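Local coordinates for protein esterase LipW (Mycobacterium marinum, PDB 3QH4) that probably hydrolyses ester bonds, as an esterase of the alpha/beta hydrolase fold, at residues V187-L192 with H309-A314; L197-T202 with E235-R240; T250-G255 with T278-F283; E256-R261 with A286-D291. All blocks are in the same frame, centred on the assembly; numbering follows the deposited sequence.

Interaction 1 (V187-L192 with H309-A314); sequences VIFQLL and HALADA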
loop_
_atom_site.group_PDB
_atom_site.type_symbol
_atom_site.label_atom_id
_atom_site.label_comp_id
_atom_site.label_asym_id
_atom_site.label_seq_id
_atom_site.Cartn_x
_atom_site.Cartn_y
_atom_site.Cartn_z
ATOM N N VAL A 187 11.987 -1.315 12.879
ATOM C CA VAL A 187 11.659 -0.728 11.565
ATOM C C VAL A 187 11.992 0.760 11.633
ATOM O O VAL A 187 11.557 1.447 12.554
ATOM C CB VAL A 187 10.136 -0.926 11.254
ATOM C CG1 VAL A 187 9.660 -0.018 10.107
ATOM C CG2 VAL A 187 9.846 -2.421 10.905
ATOM N N ILE A 188 12.774 1.259 10.671
ATOM C CA ILE A 188 13.240 2.628 10.747
ATOM C C ILE A 188 12.394 3.631 9.965
ATOM O O ILE A 188 12.573 4.851 10.110
ATOM C CB ILE A 188 14.718 2.784 10.331
ATOM C CG1 ILE A 188 14.919 2.478 8.836
ATOM C CG2 ILE A 188 15.619 1.905 11.263
ATOM C CD1 ILE A 188 16.319 2.870 8.329
ATOM N N PHE A 189 11.467 3.134 9.150
ATOM C CA PHE A 189 10.668 4.055 8.362
ATOM C C PHE A 189 9.416 3.360 7.891
ATOM O O PHE A 189 9.463 2.153 7.602
ATOM C CB PHE A 189 11.451 4.524 7.132
ATOM C CG PHE A 189 10.900 5.786 6.512
ATOM C CD1 PHE A 189 11.249 7.034 7.032
ATOM C CD2 PHE A 189 10.045 5.723 5.408
ATOM C CE1 PHE A 189 10.750 8.209 6.451
ATOM C CE2 PHE A 189 9.503 6.889 4.843
ATOM C CZ PHE A 189 9.869 8.141 5.363
ATOM N N GLN A 190 8.318 4.111 7.793
ATOM C CA GLN A 190 7.093 3.574 7.169
ATOM C C GLN A 190 6.618 4.504 6.065
ATOM O O GLN A 190 6.485 5.729 6.258
ATOM C CB GLN A 190 5.969 3.321 8.203
ATOM C CG GLN A 190 5.472 4.547 8.973
ATOM C CD GLN A 190 4.316 4.209 9.937
ATOM O OE1 GLN A 190 3.428 3.392 9.636
ATOM N NE2 GLN A 190 4.378 4.788 11.131
ATOM N N LEU A 191 6.285 3.914 4.926
ATOM C CA LEU A 191 5.843 4.711 3.772
ATOM C C LEU A 191 4.419 4.291 3.443
ATOM O O LEU A 191 4.166 3.130 3.095
ATOM C CB LEU A 191 6.793 4.460 2.586
ATOM C CG LEU A 191 6.523 5.268 1.316
ATOM C CD1 LEU A 191 7.853 5.563 0.620
ATOM C CD2 LEU A 191 5.577 4.484 0.399
ATOM N N LEU A 192 3.485 5.207 3.673
ATOM C CA LEU A 192 2.050 4.895 3.567
ATOM C C LEU A 192 1.468 5.734 2.422
ATOM O O LEU A 192 1.197 6.944 2.576
ATOM C CB LEU A 192 1.321 5.193 4.886
ATOM C CG LEU A 192 1.929 4.608 6.161
ATOM C CD1 LEU A 192 1.167 5.084 7.391
ATOM C CD2 LEU A 192 1.935 3.069 6.127
ATOM N N HIS A 309 13.067 9.787 -2.400
ATOM C CA HIS A 309 13.913 10.663 -1.594
ATOM C C HIS A 309 13.686 10.391 -0.106
ATOM O O HIS A 309 14.623 10.437 0.671
ATOM C CB HIS A 309 13.673 12.129 -1.960
ATOM C CG HIS A 309 14.356 12.545 -3.233
ATOM N ND1 HIS A 309 15.710 12.343 -3.451
ATOM C CD2 HIS A 309 13.882 13.144 -4.352
ATOM C CE1 HIS A 309 16.034 12.799 -4.650
ATOM N NE2 HIS A 309 14.943 13.281 -5.221
ATOM N N ALA A 310 12.447 10.077 0.270
ATOM C CA ALA A 310 12.099 9.849 1.680
ATOM C C ALA A 310 12.805 8.618 2.193
ATOM O O ALA A 310 13.456 8.650 3.249
ATOM C CB ALA A 310 10.577 9.709 1.861
ATOM N N LEU A 311 12.716 7.539 1.419
ATOM C CA LEU A 311 13.389 6.309 1.770
ATOM C C LEU A 311 14.887 6.475 1.680
ATOM O O LEU A 311 15.592 6.024 2.556
ATOM C CB LEU A 311 12.958 5.159 0.849
ATOM C CG LEU A 311 11.606 4.532 1.139
ATOM C CD1 LEU A 311 11.235 3.550 0.011
ATOM C CD2 LEU A 311 11.598 3.852 2.548
ATOM N N ALA A 312 15.382 7.137 0.630
ATOM C CA ALA A 312 16.845 7.249 0.488
ATOM C C ALA A 312 17.428 8.023 1.673
ATOM O O ALA A 312 18.510 7.696 2.172
ATOM C CB ALA A 312 17.218 7.919 -0.820
ATOM N N ASP A 313 16.720 9.050 2.123
ATOM C CA ASP A 313 17.238 9.822 3.267
ATOM C C ASP A 313 17.247 8.981 4.543
ATOM O O ASP A 313 18.126 9.156 5.399
ATOM C CB ASP A 313 16.470 11.125 3.476
ATOM C CG ASP A 313 16.805 12.189 2.416
ATOM O OD1 ASP A 313 17.772 12.014 1.634
ATOM O OD2 ASP A 313 16.087 13.196 2.358
ATOM N N ALA A 314 16.274 8.077 4.676
ATOM C CA ALA A 314 16.209 7.197 5.852
ATOM C C ALA A 314 17.351 6.180 5.816
ATOM O O ALA A 314 18.005 5.875 6.852
ATOM C CB ALA A 314 14.854 6.474 5.870
#

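Interaction 2 (L197-T202 with E235-R240); sequences LDDRPT and ESVPGR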
loop_
_atom_site.group_PDB
_atom_site.type_symbol
_atom_site.label_atom_id
_atom_site.label_comp_id
_atom_site.label_asym_id
_atom_site.label_seq_id
_atom_site.Cartn_x
_atom_site.Cartn_y
_atom_site.Cartn_z
ATOM N N LEU A 197 -7.178 3.601 6.560
ATOM C CA LEU A 197 -6.805 3.729 7.969
ATOM C C LEU A 197 -7.918 3.565 8.973
ATOM O O LEU A 197 -7.648 3.130 10.089
ATOM C CB LEU A 197 -6.121 5.102 8.212
ATOM C CG LEU A 197 -4.778 5.248 7.513
ATOM C CD1 LEU A 197 -4.357 6.683 7.619
ATOM C CD2 LEU A 197 -3.759 4.358 8.187
ATOM N N ASP A 198 -9.155 3.877 8.591
ATOM C CA ASP A 198 -10.198 3.992 9.598
ATOM C C ASP A 198 -11.553 3.564 9.049
ATOM O O ASP A 198 -12.037 4.135 8.060
ATOM C CB ASP A 198 -10.254 5.442 10.106
ATOM C CG ASP A 198 -10.936 5.580 11.478
ATOM O OD1 ASP A 198 -11.769 4.740 11.856
ATOM O OD2 ASP A 198 -10.630 6.560 12.210
ATOM N N ASP A 199 -12.172 2.572 9.691
ATOM C CA ASP A 199 -13.512 2.149 9.260
ATOM C C ASP A 199 -14.601 3.174 9.578
ATOM O O ASP A 199 -15.682 3.144 8.994
ATOM C CB ASP A 199 -13.870 0.816 9.916
ATOM C CG ASP A 199 -13.981 0.948 11.407
ATOM O OD1 ASP A 199 -12.942 1.256 12.036
ATOM O OD2 ASP A 199 -15.110 0.739 11.928
ATOM N N ARG A 200 -14.327 4.084 10.500
ATOM C CA ARG A 200 -15.320 5.083 10.887
ATOM C C ARG A 200 -15.448 6.097 9.749
ATOM O O ARG A 200 -14.463 6.523 9.211
ATOM C CB ARG A 200 -14.871 5.760 12.184
ATOM C CG ARG A 200 -14.842 4.756 13.391
ATOM C CD ARG A 200 -14.253 5.424 14.624
ATOM N NE ARG A 200 -12.816 5.606 14.473
ATOM C CZ ARG A 200 -11.986 6.054 15.416
ATOM N NH1 ARG A 200 -12.426 6.343 16.640
ATOM N NH2 ARG A 200 -10.691 6.176 15.144
ATOM N N PRO A 201 -16.671 6.481 9.387
ATOM C CA PRO A 201 -16.860 7.405 8.237
ATOM C C PRO A 201 -16.291 8.801 8.496
ATOM O O PRO A 201 -16.271 9.272 9.614
ATOM C CB PRO A 201 -18.383 7.481 8.086
ATOM C CG PRO A 201 -18.923 6.258 8.839
ATOM C CD PRO A 201 -17.947 6.007 9.955
ATOM N N THR A 202 -15.780 9.435 7.460
ATOM C CA THR A 202 -15.271 10.785 7.566
ATOM C C THR A 202 -16.053 11.612 6.582
ATOM O O THR A 202 -16.865 11.066 5.779
ATOM C CB THR A 202 -13.821 10.847 7.143
ATOM O OG1 THR A 202 -13.739 10.357 5.790
ATOM C CG2 THR A 202 -12.988 9.954 8.055
ATOM N N GLU A 235 -6.023 -3.163 16.449
ATOM C CA GLU A 235 -5.272 -4.225 15.753
ATOM C C GLU A 235 -5.706 -4.443 14.309
ATOM O O GLU A 235 -4.870 -4.752 13.458
ATOM C CB GLU A 235 -5.312 -5.546 16.523
ATOM C CG GLU A 235 -4.552 -5.484 17.885
ATOM C CD GLU A 235 -5.260 -4.636 18.936
ATOM O OE1 GLU A 235 -6.499 -4.730 19.073
ATOM O OE2 GLU A 235 -4.566 -3.881 19.644
ATOM N N SER A 236 -6.989 -4.254 14.007
ATOM C CA SER A 236 -7.432 -4.371 12.611
ATOM C C SER A 236 -7.510 -3.031 11.886
ATOM O O SER A 236 -7.488 -2.978 10.657
ATOM C CB SER A 236 -8.794 -5.078 12.531
ATOM O OG SER A 236 -9.729 -4.524 13.457
ATOM N N VAL A 237 -7.591 -1.954 12.663
ATOM C CA VAL A 237 -7.895 -0.605 12.132
ATOM C C VAL A 237 -6.873 0.351 12.717
ATOM O O VAL A 237 -7.047 0.839 13.827
ATOM C CB VAL A 237 -9.309 -0.151 12.553
ATOM C CG1 VAL A 237 -9.660 1.203 11.905
ATOM C CG2 VAL A 237 -10.406 -1.256 12.162
ATOM N N PRO A 238 -5.782 0.629 11.986
ATOM C CA PRO A 238 -4.730 1.448 12.584
ATOM C C PRO A 238 -5.194 2.824 13.074
ATOM O O PRO A 238 -4.673 3.318 14.103
ATOM C CB PRO A 238 -3.677 1.547 11.452
ATOM C CG PRO A 238 -3.853 0.297 10.682
ATOM C CD PRO A 238 -5.372 0.079 10.677
ATOM N N GLY A 239 -6.188 3.433 12.407
ATOM C CA GLY A 239 -6.631 4.744 12.778
ATOM C C GLY A 239 -7.328 4.758 14.130
ATOM O O GLY A 239 -7.454 5.820 14.746
ATOM N N ARG A 240 -7.756 3.588 14.607
ATOM C CA ARG A 240 -8.326 3.520 15.971
ATOM C C ARG A 240 -7.293 3.441 17.117
ATOM O O ARG A 240 -7.678 3.524 18.310
ATOM C CB ARG A 240 -9.332 2.358 16.091
ATOM C CG ARG A 240 -10.644 2.617 15.345
ATOM C CD ARG A 240 -11.511 1.367 15.463
ATOM N NE ARG A 240 -12.818 1.475 14.807
ATOM C CZ ARG A 240 -13.965 1.795 15.413
ATOM N NH1 ARG A 240 -13.984 2.174 16.680
ATOM N NH2 ARG A 240 -15.109 1.764 14.735
#

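Interaction 3 (T250-G255 with T278-F283); sequences TLITCG and TELHIF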
loop_
_atom_site.group_PDB
_atom_site.type_symbol
_atom_site.label_atom_id
_atom_site.label_comp_id
_atom_site.label_asym_id
_atom_site.label_seq_id
_atom_site.Cartn_x
_atom_site.Cartn_y
_atom_site.Cartn_z
ATOM N N THR A 250 7.693 8.616 9.168
ATOM C CA THR A 250 6.628 8.299 8.209
ATOM C C THR A 250 6.642 9.245 7.005
ATOM O O THR A 250 6.929 10.447 7.175
ATOM C CB THR A 250 5.265 8.430 8.934
ATOM O OG1 THR A 250 5.212 7.461 9.989
ATOM C CG2 THR A 250 4.053 8.193 7.975
ATOM N N LEU A 251 6.369 8.689 5.811
ATOM C CA LEU A 251 5.925 9.473 4.652
ATOM C C LEU A 251 4.512 9.015 4.392
ATOM O O LEU A 251 4.266 7.815 4.231
ATOM C CB LEU A 251 6.776 9.224 3.407
ATOM C CG LEU A 251 6.171 9.837 2.136
ATOM C CD1 LEU A 251 6.185 11.406 2.167
ATOM C CD2 LEU A 251 6.955 9.324 0.905
ATOM N N ILE A 252 3.584 9.969 4.351
ATOM C CA ILE A 252 2.185 9.629 4.081
ATOM C C ILE A 252 1.642 10.549 2.996
ATOM O O ILE A 252 1.767 11.778 3.088
ATOM C CB ILE A 252 1.359 9.624 5.413
ATOM C CG1 ILE A 252 -0.106 9.248 5.151
ATOM C CG2 ILE A 252 1.420 10.985 6.143
ATOM C CD1 ILE A 252 -0.932 9.026 6.478
ATOM N N THR A 253 1.005 9.960 1.978
ATOM C CA THR A 253 0.635 10.720 0.794
ATOM C C THR A 253 -0.808 10.391 0.398
ATOM O O THR A 253 -1.317 9.304 0.734
ATOM C CB THR A 253 1.584 10.359 -0.379
ATOM O OG1 THR A 253 1.662 8.928 -0.526
ATOM C CG2 THR A 253 2.995 10.919 -0.143
ATOM N N CYS A 254 -1.492 11.320 -0.284
ATOM C CA CYS A 254 -2.840 11.012 -0.782
ATOM C C CYS A 254 -3.272 12.051 -1.796
ATOM O O CYS A 254 -2.886 13.213 -1.674
ATOM C CB CYS A 254 -3.824 11.031 0.399
ATOM S SG CYS A 254 -5.370 10.159 0.038
ATOM N N GLY A 255 -4.047 11.633 -2.807
ATOM C CA GLY A 255 -4.696 12.595 -3.722
ATOM C C GLY A 255 -5.837 13.276 -2.980
ATOM O O GLY A 255 -6.390 12.706 -2.056
ATOM N N THR A 278 7.143 13.148 10.540
ATOM C CA THR A 278 6.174 12.822 9.484
ATOM C C THR A 278 6.296 13.797 8.325
ATOM O O THR A 278 6.295 15.040 8.512
ATOM C CB THR A 278 4.712 12.889 10.060
ATOM O OG1 THR A 278 4.633 12.006 11.186
ATOM C CG2 THR A 278 3.672 12.389 9.014
ATOM N N GLU A 279 6.413 13.226 7.131
ATOM C CA GLU A 279 6.320 14.021 5.901
ATOM C C GLU A 279 4.961 13.707 5.308
ATOM O O GLU A 279 4.599 12.533 5.133
ATOM C CB GLU A 279 7.461 13.650 4.946
ATOM C CG GLU A 279 7.391 14.445 3.638
ATOM C CD GLU A 279 8.716 14.505 2.901
ATOM O OE1 GLU A 279 9.439 13.504 2.929
ATOM O OE2 GLU A 279 9.038 15.562 2.301
ATOM N N LEU A 280 4.200 14.748 4.986
ATOM C CA LEU A 280 2.844 14.553 4.489
ATOM C C LEU A 280 2.683 15.302 3.186
ATOM O O LEU A 280 3.109 16.441 3.084
ATOM C CB LEU A 280 1.830 15.115 5.499
ATOM C CG LEU A 280 0.398 15.397 5.012
ATOM C CD1 LEU A 280 -0.323 14.067 4.730
ATOM C CD2 LEU A 280 -0.358 16.234 6.065
ATOM N N HIS A 281 2.048 14.661 2.199
ATOM C CA HIS A 281 1.674 15.369 0.971
ATOM C C HIS A 281 0.271 15.047 0.494
ATOM O O HIS A 281 -0.100 13.858 0.413
ATOM C CB HIS A 281 2.611 15.055 -0.198
ATOM C CG HIS A 281 2.544 16.089 -1.271
ATOM N ND1 HIS A 281 3.349 17.202 -1.267
ATOM C CD2 HIS A 281 1.755 16.194 -2.365
ATOM C CE1 HIS A 281 3.065 17.955 -2.308
ATOM N NE2 HIS A 281 2.101 17.366 -2.995
ATOM N N ILE A 282 -0.478 16.100 0.164
ATOM C CA ILE A 282 -1.772 15.929 -0.501
ATOM C C ILE A 282 -1.571 16.439 -1.932
ATOM O O ILE A 282 -1.198 17.589 -2.145
ATOM C CB ILE A 282 -2.907 16.743 0.190
ATOM C CG1 ILE A 282 -3.123 16.261 1.635
ATOM C CG2 ILE A 282 -4.241 16.616 -0.621
ATOM C CD1 ILE A 282 -3.509 14.732 1.727
ATOM N N PHE A 283 -1.846 15.570 -2.906
ATOM C CA PHE A 283 -1.663 15.912 -4.317
ATOM C C PHE A 283 -2.968 16.427 -4.890
ATOM O O PHE A 283 -4.005 15.764 -4.763
ATOM C CB PHE A 283 -1.228 14.659 -5.100
ATOM C CG PHE A 283 0.167 14.226 -4.777
ATOM C CD1 PHE A 283 1.255 14.786 -5.486
ATOM C CD2 PHE A 283 0.405 13.276 -3.798
ATOM C CE1 PHE A 283 2.572 14.378 -5.202
ATOM C CE2 PHE A 283 1.738 12.883 -3.474
ATOM C CZ PHE A 283 2.807 13.448 -4.199
#

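Interaction 4 (E256-R261 with A286-D291); sequences EIDPFR and ACHGFD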
loop_
_atom_site.group_PDB
_atom_site.type_symbol
_atom_site.label_atom_id
_atom_site.label_comp_id
_atom_site.label_asym_id
_atom_site.label_seq_id
_atom_site.Cartn_x
_atom_site.Cartn_y
_atom_site.Cartn_z
ATOM N N GLU A 256 -6.205 14.490 -3.393
ATOM C CA GLU A 256 -7.249 15.224 -2.667
ATOM C C GLU A 256 -8.650 14.738 -2.995
ATOM O O GLU A 256 -9.573 14.948 -2.197
ATOM C CB GLU A 256 -7.158 16.735 -2.899
ATOM C CG GLU A 256 -7.436 17.132 -4.335
ATOM C CD GLU A 256 -7.592 18.633 -4.544
ATOM O OE1 GLU A 256 -7.872 19.352 -3.560
ATOM O OE2 GLU A 256 -7.449 19.083 -5.706
ATOM N N ILE A 257 -8.820 14.104 -4.153
ATOM C CA ILE A 257 -10.178 13.680 -4.579
ATOM C C ILE A 257 -10.298 12.192 -4.296
ATOM O O ILE A 257 -10.437 11.360 -5.196
ATOM C CB ILE A 257 -10.484 14.065 -6.083
ATOM C CG1 ILE A 257 -10.154 15.540 -6.368
ATOM C CG2 ILE A 257 -11.966 13.746 -6.509
ATOM C CD1 ILE A 257 -10.867 16.530 -5.433
ATOM N N ASP A 258 -10.312 11.881 -3.005
ATOM C CA ASP A 258 -10.106 10.496 -2.564
ATOM C C ASP A 258 -10.885 10.356 -1.257
ATOM O O ASP A 258 -10.674 11.147 -0.321
ATOM C CB ASP A 258 -8.600 10.272 -2.356
ATOM C CG ASP A 258 -8.249 8.815 -1.966
ATOM O OD1 ASP A 258 -9.056 8.135 -1.303
ATOM O OD2 ASP A 258 -7.124 8.361 -2.294
ATOM N N PRO A 259 -11.784 9.366 -1.177
ATOM C CA PRO A 259 -12.505 9.191 0.086
ATOM C C PRO A 259 -11.598 9.022 1.311
ATOM O O PRO A 259 -12.032 9.371 2.408
ATOM C CB PRO A 259 -13.367 7.934 -0.172
ATOM C CG PRO A 259 -12.509 7.118 -1.181
ATOM C CD PRO A 259 -12.030 8.244 -2.114
ATOM N N PHE A 260 -10.367 8.517 1.146
ATOM C CA PHE A 260 -9.476 8.294 2.292
ATOM C C PHE A 260 -8.708 9.549 2.700
ATOM O O PHE A 260 -7.962 9.524 3.657
ATOM C CB PHE A 260 -8.519 7.144 1.991
ATOM C CG PHE A 260 -9.246 5.883 1.630
ATOM C CD1 PHE A 260 -10.059 5.244 2.569
ATOM C CD2 PHE A 260 -9.156 5.373 0.353
ATOM C CE1 PHE A 260 -10.797 4.073 2.184
ATOM C CE2 PHE A 260 -9.868 4.234 -0.016
ATOM C CZ PHE A 260 -10.674 3.591 0.894
ATOM N N ARG A 261 -8.950 10.660 2.014
ATOM C CA ARG A 261 -8.158 11.860 2.297
ATOM C C ARG A 261 -8.271 12.300 3.754
ATOM O O ARG A 261 -7.273 12.626 4.387
ATOM C CB ARG A 261 -8.618 13.012 1.387
ATOM C CG ARG A 261 -7.924 14.345 1.737
ATOM C CD ARG A 261 -8.693 15.475 1.093
ATOM N NE ARG A 261 -9.971 15.779 1.743
ATOM C CZ ARG A 261 -10.972 16.370 1.105
ATOM N NH1 ARG A 261 -10.873 16.622 -0.201
ATOM N NH2 ARG A 261 -12.088 16.694 1.748
ATOM N N ALA A 286 -6.247 14.902 -8.061
ATOM C CA ALA A 286 -5.921 13.496 -8.184
ATOM C C ALA A 286 -6.871 12.627 -7.339
ATOM O O ALA A 286 -7.128 12.927 -6.180
ATOM C CB ALA A 286 -4.441 13.250 -7.744
ATOM N N CYS A 287 -7.353 11.540 -7.940
ATOM C CA CYS A 287 -8.230 10.551 -7.281
ATOM C C CYS A 287 -7.434 9.392 -6.744
ATOM O O CYS A 287 -6.232 9.267 -7.028
ATOM C CB CYS A 287 -9.281 10.045 -8.299
ATOM S SG CYS A 287 -8.564 9.125 -9.699
ATOM N N HIS A 288 -8.064 8.532 -5.936
ATOM C CA HIS A 288 -7.369 7.324 -5.493
ATOM C C HIS A 288 -6.830 6.530 -6.680
ATOM O O HIS A 288 -7.526 6.340 -7.685
ATOM C CB HIS A 288 -8.342 6.430 -4.728
ATOM C CG HIS A 288 -7.659 5.436 -3.849
ATOM N ND1 HIS A 288 -7.075 5.796 -2.658
ATOM C CD2 HIS A 288 -7.494 4.094 -3.964
ATOM C CE1 HIS A 288 -6.573 4.721 -2.067
ATOM N NE2 HIS A 288 -6.831 3.672 -2.833
ATOM N N GLY A 289 -5.596 6.082 -6.564
ATOM C CA GLY A 289 -4.997 5.209 -7.559
ATOM C C GLY A 289 -4.401 6.002 -8.708
ATOM O O GLY A 289 -4.084 5.405 -9.736
ATOM N N PHE A 290 -4.228 7.329 -8.540
ATOM C CA PHE A 290 -3.739 8.184 -9.653
ATOM C C PHE A 290 -2.430 7.701 -10.275
ATOM O O PHE A 290 -2.280 7.738 -11.499
ATOM C CB PHE A 290 -3.645 9.673 -9.256
ATOM C CG PHE A 290 -2.594 9.984 -8.193
ATOM C CD1 PHE A 290 -2.952 9.961 -6.836
ATOM C CD2 PHE A 290 -1.272 10.328 -8.559
ATOM C CE1 PHE A 290 -2.020 10.287 -5.849
ATOM C CE2 PHE A 290 -0.332 10.640 -7.595
ATOM C CZ PHE A 290 -0.702 10.611 -6.228
ATOM N N ASP A 291 -1.514 7.213 -9.442
ATOM C CA ASP A 291 -0.201 6.813 -9.938
ATOM C C ASP A 291 -0.239 5.463 -10.648
ATOM O O ASP A 291 0.674 5.177 -11.438
ATOM C CB ASP A 291 0.845 6.801 -8.827
ATOM C CG ASP A 291 0.455 5.866 -7.698
ATOM O OD1 ASP A 291 -0.617 6.083 -7.097
ATOM O OD2 ASP A 291 1.191 4.883 -7.453
HETATM O O HOH W 1 -10.902 8.546 -5.546
#

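Interaction 1 (V187-L192 with H309-A314)
Phe189 reaches from its strand onto helix 309-314 and packs among Ala310, Leu311 and Ala314 on one face of it. Its CG lies anti to the backbone N (chi1 -161°), which carries the ring off the strand toward the helix. CB and CG both rest near the methyl of Ala314, and the closest approach there is made one atom further out, with Phe189 CD1 at 3.8 Å from Ala314 CB. Phe189 CD2 stands 3.8 Å from Leu311 CD2. The tip then reaches the preceding turn, where Phe189 CZ comes within 3.9 Å of Ala310 CB, while the carbonyl oxygen of Ala310 lies over one face of the ring, toward its rim. Leu191, two residues along the strand, crosses Leu311 at about a right angle, its CD1 3.9 Å from Leu311 CG. With only methyls at Ala310 and Ala314, the ring lies close to the helix backbone. Mainly apolar side chains thus join strand and helix, which run antiparallel, axes 9.6 Å apart. The strand is an inner one, bonded to strands 160-165 and 250-255, and Leu251 of the latter touches both Phe189 and Ala310; helix 167-181 packs on Gln190 and Leu192.

Interaction 2 (L197-T202 with E235-R240)
Asp199 OD1 receives the NE-H of Arg240 at 2.8 Å, the shorter arm of a side-on, two-nitrogen salt bridge. The second arm runs from Arg240 NH2 to Asp199 OD2 at 3.0 Å, and both oxygens use their syn lone pairs. Carboxylate and guanidinium are nearly coplanar, 23° apart, and the two bonds together fix the rotation of the arginine head. Arg200 makes a similar but less regular grip on Asp198, NE to OD1 and NH2 to OD2; OD1 also accepts from the backbone N-H of Arg200, above the carboxylate plane, closing an Asx turn. A bend at chi3 (-72°) lays the Arg200 guanidinium nearly parallel to that of Arg240 (17°) but displaced, each head over the CG of the other arginine. Each arginine has its own aspartate at its edge, which probably offsets the cost of stacking like charges. Val237 CG1 touches both Asp199 OD1 and Leu197 O, and that carbonyl also accepts from the backbone N-H of Gly239, N to O 2.8 Å. The contact ties the loop between strand 189-193 and helix 203-207 to the one preceding strand 250-255. Trp223 of helix 216-227 touches Asp199 and Val237, helix 167-181 lies against Pro238, and Tyr267 of helix 261-273 meets Leu197.

Interaction 3 (T250-G255 with T278-F283)
Strands 250-255 and 278-283 run parallel, their axes 4.6 Å apart at 11°, and pair residue for residue from Thr250 with Thr278 to Gly255 with Phe283. Five backbone hydrogen bonds join them. Thr250, Ile252 and Cys254 lend the first strand's bonding groups, and Glu279, His281 and Phe283 those of the second. The ladder starts with Glu279 N to Thr250 O at 2.8 Å and closes with Phe283 N to Cys254 O at 2.9 Å; between them, Ile252 N meets Glu279 O almost head-on, with a C=O...N angle of 171°. The two strands, with helix 261-273 between them in the chain, form a beta-alpha-beta unit at one edge of the alpha/beta hydrolase sheet, where 278-283 is the outermost strand. That helix packs on part of the face bearing Ile252: Val264 on Ile252, Leu271 on Thr250 and Thr278. Here Ile252 CG2 touches Leu280 CD1 at 3.8 Å, the two side chains lying side by side, and Cys254 CB meets Ile282 CD1 at 3.9 Å. The opposite face packs on helix 298-315. Leu251 CD1 lies 3.6 Å from Glu279 CG, beside the aliphatic part of the glutamate. With Phe283 CG anti to its carbonyl carbon (chi1 -71°), the ring edge comes alongside Thr253, whose CB is 4.0 Å from Phe283 CE2, while His281 CD2 stands over the centre of one ring face. Thr253 OG1 bonds His193 ND1.

Interaction 4 (E256-R261 with A286-D291)
The acid and histidine positions of a probable Ser-His-Asp triad, as in other alpha/beta hydrolases, meet where the loop after strand 250-255 lies beside the segment carrying His288. His288 ND1 donates to Asp258 OD2 over 2.6 Å. The oxygen sits in the plane of the imidazole; the carboxylate stands perpendicular to the ring, and the N-H arrives on the syn side, 28° out of the carboxylate plane. Both side chains leave their backbones with CG anti to N (chi1 -177° for Asp258, -160° for His288), and this brings the groups together. Asp258 is also held through OD1, which accepts from the backbone N-H of Phe260, N to O 2.8 Å, from above the carboxylate plane, a capping bond at the start of a type I turn. Across the ring, His288 NE2 bonds Ser166 OG, on what looks like a nucleophile elbow. Phe260 supports the imidazole: the edge of its ring points toward the face of the histidine in an offset edge-to-face pair, centroids 5.2 Å apart, and Phe260 CD2 comes within 3.6 Å of His288 CE1. Ile257 N bonds the carbonyl oxygen of Ala286 at 2.9 Å. Gly289 N donates to Gln194 OE1, which probably helps hold the turn after His288. One water links the segments, donating to Ile257 O and accepting from His288 N, each bond 2.9 Å long.

In the fold
Three of the contacts follow the sheet toward the probable triad. Interactions 1 and 3 have centres 12 Å apart and share it directly, because strands 189-193 and 250-255 are neighbours bonded to each other, and helix 298-315 covers the same face of both. Interaction 4 continues from the C-terminal ends of the strands of interaction 3, again with centres 12 Å apart, so the paired strands deliver the acid and histidine loops to the same place. Interaction 2 joins loops beside the sheet, its centre 17 Å from that of interaction 4, which it touches through Thr202 and Pro259. Along the chain, interactions 2, 3 and 4 all fall inside the long loop closed by interaction 1; interaction 2 comes first, while 3 and 4 interleave.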